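Local coordinates for protein hydrogen peroxide-inducible genes activator (Corynebacterium glutamicum, PDB 6G1B) that probably acts as a LysR-type transcriptional regulator that senses hydrogen peroxide and switches on peroxide-inducible genes, at residues A[163-168]-A[284-289]. The protein carries 1 engineered substitution. Residues are numbered along the deposited sequence; the frame is centred on the assembly and turned at random.
Sequences PGMKEI and GLVYRS. With 1PS (3-pyridinium-1-ylpropane-1-sulfonate), chain E; PEO (hydrogen peroxide), chain H.
Lys166 and Tyr287 form a hydrogen-bonded pair between antiparallel strands 165-180 and 278-288 of the LysR substrate-binding domain, the axes of strands 165-168 and 284-288 meeting at 154°. Lys166 N donates to Tyr287 O (2.8 Å) and Tyr287 N returns a bond to Lys166 O; Ile168 and Leu285 repeat this reciprocal pairing, Leu285 N reaching Ile168 O at 2.7 Å. At the strand end, Gly164 O takes Ser289 N at 2.9 Å, and Ser289 OG adds a weak second bond.

CH-pi and apolar contacts occupy the face carrying Lys166, Ile168 and Tyr287. Lys166 CB lies 3.9 Å from the Tyr287 ring centroid, 22° off its normal, while Ile168 CD1 comes obliquely to Tyr287 CE1 at 3.7 Å. Phe297 of helix 294-317 also meets this ring. On the face of Glu167 and Val286, Val286 CG2 meets Met165 CB (3.8 Å), and both side chains touch Leu146.

Two polar ends meet bound molecules. Bends at chi2 (-102°) and chi3 lift the Lys166 chain beyond the ring, where NZ donates to sulfonate O1 of 3-pyridinium-1-ylpropane-1-sulfonate at 2.7 Å. Tyr287 OH lies 2.9 Å from O2 of a hydrogen peroxide, probably from the crystallisation liquor, at the ring edge. The lysine-to-sulfonate hydrogen bond is consistent with a lysine that can receive an anionic group here, its root fixed against the tyrosine by the backbone ladder.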
loop_
_atom_site.group_PDB
_atom_site.type_symbol
_atom_site.label_atom_id
_atom_site.label_comp_id
_atom_site.label_asym_id
_atom_site.label_seq_id
_atom_site.Cartn_x
_atom_site.Cartn_y
_atom_site.Cartn_z
ATOM N N PRO A 163 -1.073 -24.000 29.925
ATOM C CA PRO A 163 -0.090 -23.674 30.973
ATOM C C PRO A 163 0.035 -22.188 31.293
ATOM O O PRO A 163 0.128 -21.364 30.366
ATOM C CB PRO A 163 1.220 -24.179 30.373
ATOM C CG PRO A 163 0.799 -25.371 29.550
ATOM C CD PRO A 163 -0.505 -24.938 28.926
ATOM N N GLY A 164 0.031 -21.857 32.589
ATOM C CA GLY A 164 0.311 -20.517 33.072
ATOM C C GLY A 164 -0.853 -19.558 33.012
ATOM O O GLY A 164 -0.681 -18.362 33.159
ATOM N N MET A 165 -2.055 -20.091 32.811
ATOM C CA MET A 165 -3.267 -19.312 32.668
ATOM C C MET A 165 -4.186 -19.570 33.846
ATOM O O MET A 165 -4.141 -20.622 34.462
ATOM C CB MET A 165 -4.012 -19.697 31.385
ATOM C CG MET A 165 -3.231 -19.585 30.095
ATOM S SD MET A 165 -2.585 -17.912 29.835
ATOM C CE MET A 165 -1.713 -18.117 28.281
ATOM N N LYS A 166 -5.012 -18.577 34.144
ATOM C CA LYS A 166 -6.050 -18.651 35.161
ATOM C C LYS A 166 -7.382 -18.556 34.462
ATOM O O LYS A 166 -7.465 -17.977 33.388
ATOM C CB LYS A 166 -5.941 -17.511 36.167
ATOM C CG LYS A 166 -4.590 -17.369 36.851
ATOM C CD LYS A 166 -4.607 -17.924 38.259
ATOM C CE LYS A 166 -5.389 -17.017 39.197
ATOM N NZ LYS A 166 -5.248 -17.473 40.608
ATOM N N GLU A 167 -8.425 -19.128 35.068
ATOM C CA GLU A 167 -9.741 -19.187 34.452
ATOM C C GLU A 167 -10.773 -18.560 35.349
ATOM O O GLU A 167 -10.746 -18.768 36.549
ATOM C CB GLU A 167 -10.116 -20.637 34.145
ATOM C CG GLU A 167 -9.130 -21.322 33.194
ATOM C CD GLU A 167 -9.477 -22.787 32.916
ATOM O OE1 GLU A 167 -10.310 -23.376 33.635
ATOM O OE2 GLU A 167 -8.924 -23.372 31.970
ATOM N N ILE A 168 -11.661 -17.768 34.765
ATOM C CA ILE A 168 -12.832 -17.297 35.461
ATOM C C ILE A 168 -14.029 -17.924 34.743
ATOM O O ILE A 168 -14.248 -17.631 33.570
ATOM C CB ILE A 168 -12.973 -15.752 35.458
ATOM C CG1 ILE A 168 -11.749 -15.071 36.110
ATOM C CG2 ILE A 168 -14.252 -15.358 36.194
ATOM C CD1 ILE A 168 -11.555 -13.619 35.744
ATOM N N GLY A 284 -15.774 -19.482 29.687
ATOM C CA GLY A 284 -14.954 -18.810 30.701
ATOM C C GLY A 284 -14.034 -17.732 30.152
ATOM O O GLY A 284 -13.850 -17.602 28.955
ATOM N N LEU A 285 -13.455 -16.948 31.034
ATOM C CA LEU A 285 -12.417 -15.973 30.664
ATOM C C LEU A 285 -11.076 -16.571 31.065
ATOM O O LEU A 285 -10.946 -17.031 32.198
ATOM C CB LEU A 285 -12.626 -14.685 31.395
ATOM C CG LEU A 285 -13.531 -13.614 30.875
ATOM C CD1 LEU A 285 -13.216 -12.352 31.699
ATOM C CD2 LEU A 285 -13.310 -13.350 29.392
ATOM N N VAL A 286 -10.102 -16.615 30.160
ATOM C CA VAL A 286 -8.780 -17.102 30.521
ATOM C C VAL A 286 -7.714 -16.011 30.381
ATOM O O VAL A 286 -7.685 -15.278 29.395
ATOM C CB VAL A 286 -8.421 -18.518 29.951
ATOM C CG1 VAL A 286 -9.503 -19.079 29.072
ATOM C CG2 VAL A 286 -7.054 -18.615 29.336
ATOM N N TYR A 287 -6.846 -15.894 31.377
ATOM C CA TYR A 287 -5.820 -14.837 31.360
ATOM C C TYR A 287 -4.496 -15.342 31.918
ATOM O O TYR A 287 -4.459 -16.410 32.508
ATOM C CB TYR A 287 -6.339 -13.597 32.078
ATOM C CG TYR A 287 -6.514 -13.749 33.571
ATOM C CD1 TYR A 287 -7.718 -14.200 34.120
ATOM C CD2 TYR A 287 -5.480 -13.410 34.442
ATOM C CE1 TYR A 287 -7.880 -14.312 35.494
ATOM C CE2 TYR A 287 -5.622 -13.506 35.817
ATOM C CZ TYR A 287 -6.810 -13.974 36.344
ATOM O OH TYR A 287 -6.906 -14.075 37.709
ATOM N N ARG A 288 -3.420 -14.598 31.695
ATOM C CA ARG A 288 -2.075 -15.000 32.158
ATOM C C ARG A 288 -1.961 -14.820 33.663
ATOM O O ARG A 288 -2.247 -13.729 34.183
ATOM C CB ARG A 288 -0.994 -14.166 31.459
ATOM C CG ARG A 288 -0.941 -14.188 29.937
ATOM C CD ARG A 288 0.198 -13.272 29.425
ATOM N NE ARG A 288 -0.125 -11.869 29.674
ATOM C CZ ARG A 288 -0.959 -11.120 28.959
ATOM N NH1 ARG A 288 -1.563 -11.578 27.851
ATOM N NH2 ARG A 288 -1.195 -9.885 29.363
ATOM N N SER A 289 -1.515 -15.857 34.378
ATOM C CA SER A 289 -1.126 -15.743 35.829
ATOM C C SER A 289 -0.237 -14.562 36.199
ATOM O O SER A 289 -0.321 -14.047 37.309
ATOM C CB SER A 289 -0.332 -16.965 36.271
ATOM O OG SER A 289 -1.215 -18.010 36.350
HETATM N N1 1PS E . -0.561 -11.501 40.110
HETATM C C1 1PS E . 0.556 -11.590 39.339
HETATM C C2 1PS E . 1.486 -10.562 39.334
HETATM C C3 1PS E . -0.757 -10.387 40.866
HETATM C C4 1PS E . 0.175 -9.358 40.860
HETATM C C5 1PS E . 1.285 -9.457 40.093
HETATM C C6 1PS E . -1.563 -12.560 40.105
HETATM C C7 1PS E . -1.045 -13.890 40.646
HETATM C C8 1PS E . -1.929 -15.021 40.121
HETATM S S1 1PS E . -1.828 -16.439 41.240
HETATM O O1 1PS E . -2.556 -17.624 40.656
HETATM O O2 1PS E . -2.389 -16.093 42.596
HETATM O O3 1PS E . -0.392 -16.761 41.570
HETATM O O1 PEO H . -9.306 -16.896 38.824
HETATM O O2 PEO H . -9.158 -15.434 39.016
#